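Local coordinates for bifunctional purine biosynthetic protein ADE5,7 (PDB 7LVO) that catalyses the second and fifth steps of de novo purine synthesis, this N-terminal part being its ATP-dependent glycinamide ribonucleotide synthetase, at residues L148-M153 with I158-F163; L244-G249 with V334-P339; A85-A90 with F94-E99. All coordinates share one frame; numbering follows the deposited sequence.

Contact 1. Residues L148-M153 with I158-F163; sequences LSKEFM and IPTAAF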
ATOM      1  N   LEU A 148      -4.292   0.519  18.652  1.00 28.34           N
ATOM      2  CA  LEU A 148      -3.453  -0.632  18.964  1.00 31.84           C
ATOM      3  C   LEU A 148      -2.039  -0.446  18.423  1.00 22.49           C
ATOM      4  O   LEU A 148      -1.057  -0.778  19.101  1.00 27.41           O
ATOM      5  CB  LEU A 148      -4.086  -1.904  18.402  1.00 27.82           C
ATOM      6  CG  LEU A 148      -3.309  -3.208  18.588  1.00 41.05           C
ATOM      7  CD1 LEU A 148      -4.262  -4.401  18.532  1.00 48.11           C
ATOM      8  CD2 LEU A 148      -2.208  -3.372  17.543  1.00 30.23           C
ATOM      9  N   SER A 149      -1.915   0.090  17.210  1.00 30.92           N
ATOM     10  CA  SER A 149      -0.596   0.247  16.606  1.00 29.69           C
ATOM     11  C   SER A 149       0.267   1.203  17.412  1.00 27.89           C
ATOM     12  O   SER A 149       1.460   0.948  17.629  1.00 25.01           O
ATOM     13  CB  SER A 149      -0.731   0.738  15.164  1.00 25.69           C
ATOM     14  OG  SER A 149      -1.157   2.083  15.123  1.00 39.22           O
ATOM     15  N   LYS A 150      -0.312   2.316  17.866  1.00 30.89           N
ATOM     16  CA  LYS A 150       0.461   3.272  18.651  1.00 30.17           C
ATOM     17  C   LYS A 150       0.872   2.674  19.992  1.00 32.94           C
ATOM     18  O   LYS A 150       2.006   2.875  20.446  1.00 29.35           O
ATOM     19  CB  LYS A 150      -0.344   4.555  18.855  1.00 28.92           C
ATOM     20  CG  LYS A 150      -0.697   5.274  17.561  1.00 26.92           C
ATOM     21  CD  LYS A 150       0.510   5.939  16.907  1.00 27.84           C
ATOM     22  CE  LYS A 150       1.042   7.101  17.750  1.00 33.02           C
ATOM     23  NZ  LYS A 150       2.062   7.911  17.017  1.00 32.63           N
ATOM     24  N   GLU A 151      -0.036   1.943  20.644  1.00 28.50           N
ATOM     25  CA  GLU A 151       0.327   1.249  21.875  1.00 37.06           C
ATOM     26  C   GLU A 151       1.454   0.255  21.619  1.00 29.68           C
ATOM     27  O   GLU A 151       2.395   0.157  22.412  1.00 31.19           O
ATOM     28  CB  GLU A 151      -0.897   0.537  22.459  1.00 37.26           C
ATOM     29  CG  GLU A 151      -0.637  -0.150  23.794  1.00 39.14           C
ATOM     30  CD  GLU A 151      -1.747  -1.111  24.194  1.00 51.73           C
ATOM     31  OE1 GLU A 151      -2.792  -1.147  23.506  1.00 49.34           O
ATOM     32  OE2 GLU A 151      -1.575  -1.837  25.195  1.00 57.35           O
ATOM     33  N   PHE A 152       1.364  -0.498  20.519  1.00 26.63           N
ATOM     34  CA  PHE A 152       2.422  -1.438  20.166  1.00 27.27           C
ATOM     35  C   PHE A 152       3.764  -0.731  20.039  1.00 26.92           C
ATOM     36  O   PHE A 152       4.788  -1.240  20.503  1.00 27.64           O
ATOM     37  CB  PHE A 152       2.056  -2.156  18.861  1.00 22.77           C
ATOM     38  CG  PHE A 152       3.151  -3.035  18.317  1.00 23.64           C
ATOM     39  CD1 PHE A 152       4.106  -2.525  17.457  1.00 28.66           C
ATOM     40  CD2 PHE A 152       3.221  -4.372  18.669  1.00 28.73           C
ATOM     41  CE1 PHE A 152       5.116  -3.329  16.961  1.00 28.56           C
ATOM     42  CE2 PHE A 152       4.231  -5.180  18.178  1.00 32.24           C
ATOM     43  CZ  PHE A 152       5.176  -4.663  17.325  1.00 29.57           C
ATOM     44  N   MET A 153       3.783   0.445  19.408  1.00 26.93           N
ATOM     45  CA  MET A 153       5.041   1.157  19.224  1.00 30.94           C
ATOM     46  C   MET A 153       5.630   1.578  20.568  1.00 27.31           C
ATOM     47  O   MET A 153       6.830   1.412  20.815  1.00 26.68           O
ATOM     48  CB  MET A 153       4.824   2.376  18.322  1.00 32.05           C
ATOM     49  CG  MET A 153       4.381   2.043  16.912  1.00 29.17           C
ATOM     50  SD  MET A 153       3.908   3.524  15.980  1.00 34.73           S
ATOM     51  CE  MET A 153       2.990   2.804  14.618  1.00 32.99           C
ATOM     52  N   ILE A 158       9.356   1.867  19.914  1.00 30.63           N
ATOM     53  CA  ILE A 158       9.447   2.178  18.491  1.00 24.68           C
ATOM     54  C   ILE A 158       9.173   3.670  18.319  1.00 26.25           C
ATOM     55  O   ILE A 158       8.097   4.138  18.724  1.00 24.98           O
ATOM     56  CB  ILE A 158       8.460   1.330  17.677  1.00 34.54           C
ATOM     57  CG1 ILE A 158       8.817  -0.163  17.830  1.00 30.21           C
ATOM     58  CG2 ILE A 158       8.473   1.746  16.233  1.00 23.70           C
ATOM     59  CD1 ILE A 158       7.717  -1.125  17.426  1.00 29.09           C
ATOM     60  N   PRO A 159      10.093   4.438  17.738  1.00 23.79           N
ATOM     61  CA  PRO A 159       9.919   5.898  17.709  1.00 23.57           C
ATOM     62  C   PRO A 159       8.692   6.324  16.913  1.00 31.72           C
ATOM     63  O   PRO A 159       8.528   5.971  15.739  1.00 22.71           O
ATOM     64  CB  PRO A 159      11.218   6.401  17.062  1.00 35.95           C
ATOM     65  CG  PRO A 159      11.759   5.230  16.310  1.00 33.22           C
ATOM     66  CD  PRO A 159      11.358   4.014  17.107  1.00 24.39           C
ATOM     67  N   THR A 160       7.830   7.099  17.566  1.00 28.07           N
ATOM     68  CA  THR A 160       6.609   7.597  16.949  1.00 31.45           C
ATOM     69  C   THR A 160       6.190   8.863  17.686  1.00 29.70           C
ATOM     70  O   THR A 160       6.751   9.217  18.723  1.00 29.09           O
ATOM     71  CB  THR A 160       5.496   6.544  16.976  1.00 31.38           C
ATOM     72  OG1 THR A 160       4.375   6.995  16.203  1.00 32.00           O
ATOM     73  CG2 THR A 160       5.044   6.284  18.407  1.00 33.28           C
ATOM     74  N   ALA A 161       5.188   9.544  17.137  1.00 32.09           N
ATOM     75  CA  ALA A 161       4.722  10.789  17.737  1.00 31.33           C
ATOM     76  C   ALA A 161       3.997  10.519  19.053  1.00 34.15           C
ATOM     77  O   ALA A 161       3.264   9.532  19.190  1.00 29.88           O
ATOM     78  CB  ALA A 161       3.793  11.525  16.773  1.00 36.57           C
ATOM     79  N   ALA A 162       4.216  11.401  20.030  1.00 25.20           N
ATOM     80  CA  ALA A 162       3.467  11.340  21.277  1.00 29.81           C
ATOM     81  C   ALA A 162       1.977  11.274  20.978  1.00 33.74           C
ATOM     82  O   ALA A 162       1.501  11.844  19.991  1.00 34.01           O
ATOM     83  CB  ALA A 162       3.776  12.557  22.148  1.00 33.38           C
ATOM     84  N   PHE A 163       1.239  10.563  21.828  1.00 32.30           N
ATOM     85  CA  PHE A 163      -0.159  10.282  21.530  1.00 32.10           C
ATOM     86  C   PHE A 163      -0.898   9.883  22.798  1.00 33.48           C
ATOM     87  O   PHE A 163      -0.298   9.589  23.834  1.00 29.03           O
ATOM     88  CB  PHE A 163      -0.284   9.156  20.497  1.00 33.35           C
ATOM     89  CG  PHE A 163      -0.036   7.787  21.072  1.00 31.19           C
ATOM     90  CD1 PHE A 163       1.253   7.299  21.204  1.00 39.96           C
ATOM     91  CD2 PHE A 163      -1.089   6.997  21.498  1.00 33.09           C
ATOM     92  CE1 PHE A 163       1.483   6.043  21.738  1.00 34.24           C
ATOM     93  CE2 PHE A 163      -0.865   5.744  22.031  1.00 31.47           C
ATOM     94  CZ  PHE A 163       0.422   5.267  22.148  1.00 33.08           C
TER
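The side chain of K150 leaves the helix with CG beside its own backbone N (chi1 -62°) and then bends twice, at chi2 and chi3, a course that folds the chain along the F163 ring and delivers NZ to the loop beyond. On T160 the hydroxyl rather than the methyl lies anti to the backbone N (chi1 -172°), which turns OG1 toward K150 NZ. K150 NZ donates to T160 OG1 at 2.6 Å and to A161 O at 3.0 Å, the second bond using a lone pair in the carbonyl plane; a salt bridge to E233, a predicted ATP-binding residue, adds a third partner. T160 OG1, in turn, gives its own hydrogen to V329 O. The hydroxyl thus takes part in two bonds and, with the carboxylate, fixes the position of a buried lysine whose charge would probably be favoured by these neighbours.

These elements belong to the ATP-grasp domain: helix 146-155 runs through a short loop into strand 163-167, an outermost strand of an antiparallel sheet that includes strand 229-234 and so E233. F163 opens that strand, and its ring receives K150 CB over the centre of one face, 3.4 Å from the centroid, as a CH-pi contact. Along the same ring, K150 CE comes to 3.5 Å from F163 CD1.

The turn itself is closed by I158 N, which gives a nearly straight bond (170°) of 2.7 Å to M153 O. Beside this bond the apolar groups pack: M153 and I158 cross at about a right angle, M153 SD lies 3.6 Å from T160 CB, and I158 CD1 approaches F152 CE1 at 3.4 Å. Helix 287-307, through T301, touches both F152 and I158.

Contact 2. Residues L244-G249 with V334-P339; sequences LAFSDG and VRFGDP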
ATOM      1  N   LEU A 244       9.022  -0.513   2.267  1.00 24.07           N
ATOM      2  CA  LEU A 244       8.356  -1.795   2.100  1.00 26.38           C
ATOM      3  C   LEU A 244       9.353  -2.922   2.334  1.00 24.47           C
ATOM      4  O   LEU A 244      10.481  -2.878   1.833  1.00 20.12           O
ATOM      5  CB  LEU A 244       7.751  -1.918   0.700  1.00 20.21           C
ATOM      6  CG  LEU A 244       6.535  -1.036   0.421  1.00 26.39           C
ATOM      7  CD1 LEU A 244       6.937   0.425   0.284  1.00 27.98           C
ATOM      8  CD2 LEU A 244       5.817  -1.533  -0.832  1.00 34.35           C
ATOM      9  N   ALA A 245       8.925  -3.940   3.080  1.00 22.80           N
ATOM     10  CA  ALA A 245       9.801  -5.043   3.455  1.00 20.33           C
ATOM     11  C   ALA A 245       9.018  -6.346   3.486  1.00 24.27           C
ATOM     12  O   ALA A 245       7.926  -6.403   4.055  1.00 25.00           O
ATOM     13  CB  ALA A 245      10.445  -4.784   4.824  1.00 23.44           C
ATOM     14  N   PHE A 246       9.582  -7.386   2.876  1.00 28.05           N
ATOM     15  CA  PHE A 246       9.015  -8.725   2.967  1.00 22.84           C
ATOM     16  C   PHE A 246       9.342  -9.335   4.320  1.00 27.85           C
ATOM     17  O   PHE A 246      10.443  -9.151   4.845  1.00 18.64           O
ATOM     18  CB  PHE A 246       9.562  -9.619   1.853  1.00 26.38           C
ATOM     19  CG  PHE A 246       9.234  -9.139   0.470  1.00 20.73           C
ATOM     20  CD1 PHE A 246       8.053  -9.501  -0.144  1.00 22.68           C
ATOM     21  CD2 PHE A 246      10.123  -8.321  -0.224  1.00 19.76           C
ATOM     22  CE1 PHE A 246       7.753  -9.057  -1.426  1.00 15.40           C
ATOM     23  CE2 PHE A 246       9.830  -7.872  -1.491  1.00 27.32           C
ATOM     24  CZ  PHE A 246       8.641  -8.248  -2.102  1.00 24.28           C
ATOM     25  N   SER A 247       8.392 -10.089   4.873  1.00 25.54           N
ATOM     26  CA  SER A 247       8.555 -10.687   6.191  1.00 27.12           C
ATOM     27  C   SER A 247       7.970 -12.085   6.212  1.00 17.22           C
ATOM     28  O   SER A 247       6.876 -12.318   5.683  1.00 21.38           O
ATOM     29  CB  SER A 247       7.878  -9.842   7.278  1.00 22.94           C
ATOM     30  OG  SER A 247       7.902 -10.497   8.524  1.00 27.47           O
ATOM     31  N   ASP A 248       8.701 -13.014   6.828  1.00 23.85           N
ATOM     32  CA  ASP A 248       8.202 -14.363   7.065  1.00 22.42           C
ATOM     33  C   ASP A 248       8.001 -14.651   8.550  1.00 26.27           C
ATOM     34  O   ASP A 248       7.890 -15.818   8.945  1.00 26.57           O
ATOM     35  CB  ASP A 248       9.138 -15.392   6.432  1.00 24.67           C
ATOM     36  CG  ASP A 248      10.426 -15.592   7.220  1.00 18.35           C
ATOM     37  OD1 ASP A 248      10.663 -14.883   8.231  1.00 20.23           O
ATOM     38  OD2 ASP A 248      11.214 -16.477   6.822  1.00 19.88           O
ATOM     39  N   GLY A 249       7.946 -13.604   9.381  1.00 21.18           N
ATOM     40  CA  GLY A 249       7.799 -13.724  10.806  1.00 25.30           C
ATOM     41  C   GLY A 249       9.111 -13.661  11.564  1.00 17.55           C
ATOM     42  O   GLY A 249       9.125 -13.272  12.736  1.00 17.92           O
ATOM     43  N   VAL A 334      -0.139  -3.021   6.135  1.00 22.59           N
ATOM     44  CA  VAL A 334       0.199  -4.440   6.191  1.00 20.62           C
ATOM     45  C   VAL A 334       0.031  -5.098   4.832  1.00 23.57           C
ATOM     46  O   VAL A 334      -0.336  -6.276   4.741  1.00 22.96           O
ATOM     47  CB  VAL A 334      -0.647  -5.164   7.256  1.00 30.20           C
ATOM     48  CG1 VAL A 334      -0.382  -4.572   8.653  1.00 22.25           C
ATOM     49  CG2 VAL A 334      -2.130  -5.084   6.907  1.00 23.81           C
ATOM     50  N   ARG A 335       0.300  -4.345   3.771  1.00 22.82           N
ATOM     51  CA  ARG A 335       0.211  -4.861   2.414  1.00 25.63           C
ATOM     52  C   ARG A 335       0.983  -3.929   1.494  1.00 25.74           C
ATOM     53  O   ARG A 335       1.435  -2.856   1.900  1.00 24.76           O
ATOM     54  CB  ARG A 335      -1.247  -5.003   1.965  1.00 23.40           C
ATOM     55  CG  ARG A 335      -2.202  -3.941   2.507  1.00 27.80           C
ATOM     56  CD  ARG A 335      -1.785  -2.544   2.120  1.00 40.58           C
ATOM     57  NE  ARG A 335      -2.688  -1.532   2.664  1.00 43.49           N
ATOM     58  CZ  ARG A 335      -2.564  -0.227   2.458  1.00 49.10           C
ATOM     59  NH1 ARG A 335      -1.596   0.262   1.705  1.00 41.89           N
ATOM     60  NH2 ARG A 335      -3.434   0.605   3.020  1.00 62.21           N
ATOM     61  N   PHE A 336       1.140  -4.361   0.246  1.00 24.68           N
ATOM     62  CA  PHE A 336       1.821  -3.532  -0.738  1.00 28.93           C
ATOM     63  C   PHE A 336       1.130  -2.176  -0.863  1.00 27.89           C
ATOM     64  O   PHE A 336      -0.077  -2.045  -0.649  1.00 27.52           O
ATOM     65  CB  PHE A 336       1.863  -4.225  -2.096  1.00 26.08           C
ATOM     66  CG  PHE A 336       2.930  -5.276  -2.205  1.00 30.83           C
ATOM     67  CD1 PHE A 336       4.248  -4.914  -2.391  1.00 29.96           C
ATOM     68  CD2 PHE A 336       2.612  -6.628  -2.128  1.00 26.80           C
ATOM     69  CE1 PHE A 336       5.237  -5.877  -2.487  1.00 32.59           C
ATOM     70  CE2 PHE A 336       3.596  -7.588  -2.238  1.00 26.23           C
ATOM     71  CZ  PHE A 336       4.908  -7.214  -2.414  1.00 28.90           C
ATOM     72  N   GLY A 337       1.920  -1.156  -1.199  1.00 22.69           N
ATOM     73  CA  GLY A 337       1.418   0.191  -1.334  1.00 26.88           C
ATOM     74  C   GLY A 337       1.110   0.550  -2.777  1.00 27.79           C
ATOM     75  O   GLY A 337       1.609  -0.063  -3.719  1.00 30.26           O
ATOM     76  N   ASP A 338       0.266   1.565  -2.943  1.00 21.38           N
ATOM     77  CA  ASP A 338      -0.130   2.050  -4.259  1.00 25.35           C
ATOM     78  C   ASP A 338       0.017   3.566  -4.247  1.00 29.12           C
ATOM     79  O   ASP A 338      -0.594   4.236  -3.389  1.00 35.90           O
ATOM     80  CB  ASP A 338      -1.564   1.632  -4.580  1.00 26.33           C
ATOM     81  CG  ASP A 338      -1.927   1.850  -6.035  1.00 23.66           C
ATOM     82  OD1 ASP A 338      -1.675   2.943  -6.555  1.00 30.41           O
ATOM     83  OD2 ASP A 338      -2.445   0.902  -6.665  1.00 24.75           O
ATOM     84  N   PRO A 339       0.788   4.163  -5.172  1.00 28.14           N
ATOM     85  CA  PRO A 339       1.480   3.554  -6.313  1.00 27.26           C
ATOM     86  C   PRO A 339       2.948   3.185  -6.086  1.00 24.70           C
ATOM     87  O   PRO A 339       3.691   3.097  -7.056  1.00 20.99           O
ATOM     88  CB  PRO A 339       1.380   4.653  -7.379  1.00 24.75           C
ATOM     89  CG  PRO A 339       1.530   5.918  -6.557  1.00 31.66           C
ATOM     90  CD  PRO A 339       0.863   5.637  -5.216  1.00 34.39           C
TER
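An antiparallel sheet of the ATP-grasp domain forms one side of this contact, and the loop that leaves its outermost strand 326-333 forms the other. L244 and F246 lie on strand 240-248 of that sheet, while F336 and G337 follow closely after N333, a predicted magnesium ligand. After N333 the chain passes L244 and F246 of the same sheet before entering helix 340-344.

All four touching residues are buried, and no hydrogen bond joins the two segments; the side chains that meet are all apolar. F336 turns CG beside its backbone N (chi1 -79°), and this brings the far end of its ring to F246. The two rings meet obliquely, with centroids 5.8 Å apart and planes inclined at 70°. F246 CE1 reaches the edge of the F336 ring, near its plane. M315, on the neighbouring strand 315-323, touches L244, F246 and F336 alike, while helix 354-362 covers F246 with V357, L358 and C361.

The loop backbone is held by polar partners elsewhere: F336 O accepts from R48, and G337 O from T341 at the start of the next helix. The peptide bond before P339 is cis. Back at the strand, L244 crosses F336 at about a right angle, and a single methyl serves two neighbours, L244 CD2 lying 4.0 Å from F336 CD1 and 3.9 Å from G337 N. The tightest approach is made by the two phenylalanines, where F246 CE1 stands 3.5 Å from F336 CZ.

Contact 3. Residues A85-A90 with F94-E99; sequences ALPWGA and FRSIVE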
ATOM      1  N   ALA A  85     -14.779 -11.998 -12.244  1.00 31.43           N
ATOM      2  CA  ALA A  85     -15.850 -11.095 -11.817  1.00 26.43           C
ATOM      3  C   ALA A  85     -16.753 -11.849 -10.849  1.00 29.12           C
ATOM      4  O   ALA A  85     -17.821 -12.356 -11.199  1.00 35.13           O
ATOM      5  CB  ALA A  85     -16.624 -10.562 -13.019  1.00 28.61           C
ATOM      6  N   LEU A  86     -16.305 -11.928  -9.599  1.00 32.69           N
ATOM      7  CA  LEU A  86     -17.008 -12.649  -8.551  1.00 29.05           C
ATOM      8  C   LEU A  86     -16.893 -11.877  -7.246  1.00 34.49           C
ATOM      9  O   LEU A  86     -15.827 -11.319  -6.947  1.00 36.01           O
ATOM     10  CB  LEU A  86     -16.434 -14.060  -8.369  1.00 31.49           C
ATOM     11  CG  LEU A  86     -17.180 -14.962  -7.391  1.00 39.75           C
ATOM     12  CD1 LEU A  86     -18.523 -15.381  -7.966  1.00 44.68           C
ATOM     13  CD2 LEU A  86     -16.336 -16.180  -7.031  1.00 44.49           C
ATOM     14  N   PRO A  87     -17.963 -11.816  -6.457  1.00 32.84           N
ATOM     15  CA  PRO A  87     -17.857 -11.160  -5.148  1.00 35.19           C
ATOM     16  C   PRO A  87     -17.007 -11.976  -4.189  1.00 40.28           C
ATOM     17  O   PRO A  87     -16.883 -13.199  -4.312  1.00 37.39           O
ATOM     18  CB  PRO A  87     -19.312 -11.074  -4.664  1.00 39.67           C
ATOM     19  CG  PRO A  87     -20.156 -11.302  -5.879  1.00 38.17           C
ATOM     20  CD  PRO A  87     -19.350 -12.217  -6.765  1.00 36.05           C
ATOM     21  N   TRP A  88     -16.417 -11.278  -3.219  1.00 38.78           N
ATOM     22  CA  TRP A  88     -15.602 -11.946  -2.214  1.00 41.00           C
ATOM     23  C   TRP A  88     -16.450 -12.621  -1.143  1.00 39.25           C
ATOM     24  O   TRP A  88     -16.000 -13.592  -0.516  1.00 40.06           O
ATOM     25  CB  TRP A  88     -14.663 -10.944  -1.542  1.00 38.00           C
ATOM     26  CG  TRP A  88     -13.642 -10.345  -2.448  1.00 30.28           C
ATOM     27  CD1 TRP A  88     -13.318 -10.758  -3.702  1.00 27.04           C
ATOM     28  CD2 TRP A  88     -12.811  -9.219  -2.167  1.00 25.54           C
ATOM     29  NE1 TRP A  88     -12.334  -9.957  -4.226  1.00 29.25           N
ATOM     30  CE2 TRP A  88     -12.004  -9.003  -3.300  1.00 23.77           C
ATOM     31  CE3 TRP A  88     -12.667  -8.369  -1.064  1.00 27.18           C
ATOM     32  CZ2 TRP A  88     -11.066  -7.981  -3.365  1.00 24.08           C
ATOM     33  CZ3 TRP A  88     -11.732  -7.351  -1.131  1.00 27.19           C
ATOM     34  CH2 TRP A  88     -10.942  -7.169  -2.272  1.00 27.68           C
ATOM     35  N   GLY A  89     -17.655 -12.126  -0.914  1.00 37.05           N
ATOM     36  CA  GLY A  89     -18.437 -12.567   0.234  1.00 36.56           C
ATOM     37  C   GLY A  89     -18.121 -11.752   1.472  1.00 35.59           C
ATOM     38  O   GLY A  89     -17.007 -11.274   1.675  1.00 39.94           O
ATOM     39  N   ALA A  90     -19.132 -11.583   2.314  1.00 31.08           N
ATOM     40  CA  ALA A  90     -18.973 -10.757   3.501  1.00 39.30           C
ATOM     41  C   ALA A  90     -18.045 -11.441   4.503  1.00 43.43           C
ATOM     42  O   ALA A  90     -17.999 -12.675   4.582  1.00 33.42           O
ATOM     43  CB  ALA A  90     -20.328 -10.486   4.149  1.00 45.81           C
ATOM     44  N   PHE A  94     -16.059 -14.924   3.855  1.00 37.51           N
ATOM     45  CA  PHE A  94     -15.628 -14.768   2.468  1.00 31.67           C
ATOM     46  C   PHE A  94     -15.952 -16.025   1.659  1.00 34.27           C
ATOM     47  O   PHE A  94     -15.173 -16.458   0.804  1.00 33.22           O
ATOM     48  CB  PHE A  94     -14.132 -14.452   2.379  1.00 37.24           C
ATOM     49  CG  PHE A  94     -13.720 -13.205   3.113  1.00 32.58           C
ATOM     50  CD1 PHE A  94     -13.360 -13.259   4.456  1.00 27.74           C
ATOM     51  CD2 PHE A  94     -13.680 -11.983   2.462  1.00 33.72           C
ATOM     52  CE1 PHE A  94     -12.982 -12.115   5.138  1.00 26.21           C
ATOM     53  CE2 PHE A  94     -13.295 -10.832   3.131  1.00 26.87           C
ATOM     54  CZ  PHE A  94     -12.948 -10.898   4.470  1.00 29.80           C
ATOM     55  N   ARG A  95     -17.121 -16.612   1.926  1.00 35.85           N
ATOM     56  CA  ARG A  95     -17.422 -17.935   1.380  1.00 38.85           C
ATOM     57  C   ARG A  95     -17.362 -17.946  -0.143  1.00 26.70           C
ATOM     58  O   ARG A  95     -16.928 -18.932  -0.747  1.00 33.57           O
ATOM     59  CB  ARG A  95     -18.800 -18.404   1.852  1.00 46.02           C
ATOM     60  CG  ARG A  95     -18.955 -19.920   1.865  1.00 52.80           C
ATOM     61  CD  ARG A  95     -20.259 -20.380   1.219  1.00 61.80           C
ATOM     62  NE  ARG A  95     -21.439 -19.796   1.847  1.00 73.81           N
ATOM     63  CZ  ARG A  95     -22.140 -18.788   1.340  1.00 66.47           C
ATOM     64  NH1 ARG A  95     -21.810 -18.224   0.189  1.00 63.38           N
ATOM     65  NH2 ARG A  95     -23.201 -18.337   2.003  1.00 65.66           N
ATOM     66  N   SER A  96     -17.795 -16.859  -0.783  1.00 30.40           N
ATOM     67  CA  SER A  96     -17.818 -16.817  -2.241  1.00 38.33           C
ATOM     68  C   SER A  96     -16.441 -17.103  -2.829  1.00 29.95           C
ATOM     69  O   SER A  96     -16.271 -18.032  -3.626  1.00 31.80           O
ATOM     70  CB  SER A  96     -18.332 -15.458  -2.715  1.00 36.66           C
ATOM     71  OG  SER A  96     -18.286 -15.370  -4.125  1.00 33.46           O
ATOM     72  N   ILE A  97     -15.438 -16.313  -2.442  1.00 29.16           N
ATOM     73  CA  ILE A  97     -14.116 -16.469  -3.041  1.00 28.05           C
ATOM     74  C   ILE A  97     -13.354 -17.636  -2.413  1.00 28.53           C
ATOM     75  O   ILE A  97     -12.515 -18.261  -3.078  1.00 28.39           O
ATOM     76  CB  ILE A  97     -13.326 -15.154  -2.916  1.00 33.28           C
ATOM     77  CG1 ILE A  97     -12.017 -15.237  -3.704  1.00 32.93           C
ATOM     78  CG2 ILE A  97     -13.032 -14.841  -1.459  1.00 28.52           C
ATOM     79  CD1 ILE A  97     -12.204 -15.471  -5.194  1.00 35.04           C
ATOM     80  N   VAL A  98     -13.611 -17.941  -1.141  1.00 26.73           N
ATOM     81  CA  VAL A  98     -12.926 -19.062  -0.499  1.00 27.89           C
ATOM     82  C   VAL A  98     -13.385 -20.379  -1.106  1.00 30.95           C
ATOM     83  O   VAL A  98     -12.570 -21.265  -1.388  1.00 29.23           O
ATOM     84  CB  VAL A  98     -13.157 -19.029   1.021  1.00 34.13           C
ATOM     85  CG1 VAL A  98     -12.611 -20.297   1.673  1.00 36.48           C
ATOM     86  CG2 VAL A  98     -12.503 -17.793   1.622  1.00 26.74           C
ATOM     87  N   GLU A  99     -14.697 -20.527  -1.326  1.00 29.29           N
ATOM     88  CA  GLU A  99     -15.204 -21.743  -1.957  1.00 33.18           C
ATOM     89  C   GLU A  99     -14.740 -21.842  -3.404  1.00 34.12           C
ATOM     90  O   GLU A  99     -14.401 -22.931  -3.881  1.00 34.86           O
ATOM     91  CB  GLU A  99     -16.729 -21.774  -1.876  1.00 43.59           C
ATOM     92  CG  GLU A  99     -17.358 -23.031  -2.445  1.00 52.97           C
ATOM     93  CD  GLU A  99     -18.864 -23.056  -2.267  1.00 63.77           C
ATOM     94  OE1 GLU A  99     -19.410 -22.111  -1.655  1.00 56.82           O
ATOM     95  OE2 GLU A  99     -19.502 -24.021  -2.740  1.00 74.68           O
TER
HETATM   96  O   HOH W   1     -19.080 -14.812   3.339  1.00 37.00           O
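A90 O is gripped twice at the mouth of helix 95-104: F94 N donates to it at 3.1 Å, from above the carbonyl plane, and a water donates at 2.7 Å. The same water accepts from R95 N at 3.0 Å, so that the loop carbonyl is tied directly to the amide of the N-cap residue F94 and, through the water, to R95 N, the first amide of the helix.

A second polar tie comes from S96, which holds OG anti to its backbone N (chi1 176°); this swings the hydroxyl across to the loop, where it donates to P87 O at 2.6 Å, again above the carbonyl plane. L86 packs its branch point over this hydroxyl, with L86 CG 3.5 Å from S96 OG.

The two segments belong to the N domain, whose four-stranded parallel sheet is Rossmann-like. The loop closes off strand 81-83 and starts helix 95-104, the connection of a beta-alpha-beta crossover that runs from one outermost strand of the sheet to the other, 108-111. Accordingly I97 faces the sheet, touching L41 and L43 of strand 38-44, while F94 and V98 meet helix 121-126.

W88 O accepts a weak bond from I97 N (3.4 Å), and I97 CG2 also lies 3.4 Å from it, while the ring of F94 presents its edge to the same carbonyl. G89, which has no side chain, lets the loop run close over the helix start, and its carbonyl O sits 3.5 Å from F94 CD2. The W88 side chain packs beside I97 and also touches L43 and P113.

Contact 2 is the most central, its centre about 7 Å from the centre of the chain, wholly buried and built from apolar side chains, with no hydrogen bond across. Contacts 1 and 3 have centres about 20 and 22 Å from it, and both join a loop to a helix adjacent in sequence. In contact 1 the helix comes before the loop, and a buried lysine charge is shared among oxygen partners beside a predicted ATP site; in contact 3 the loop comes before the helix, and neutral groups and a water, partly open to solvent, secure its start. Contacts 1 and 2 share the ATP-grasp domain, and both border strand 326-333; contact 3 belongs to the N domain.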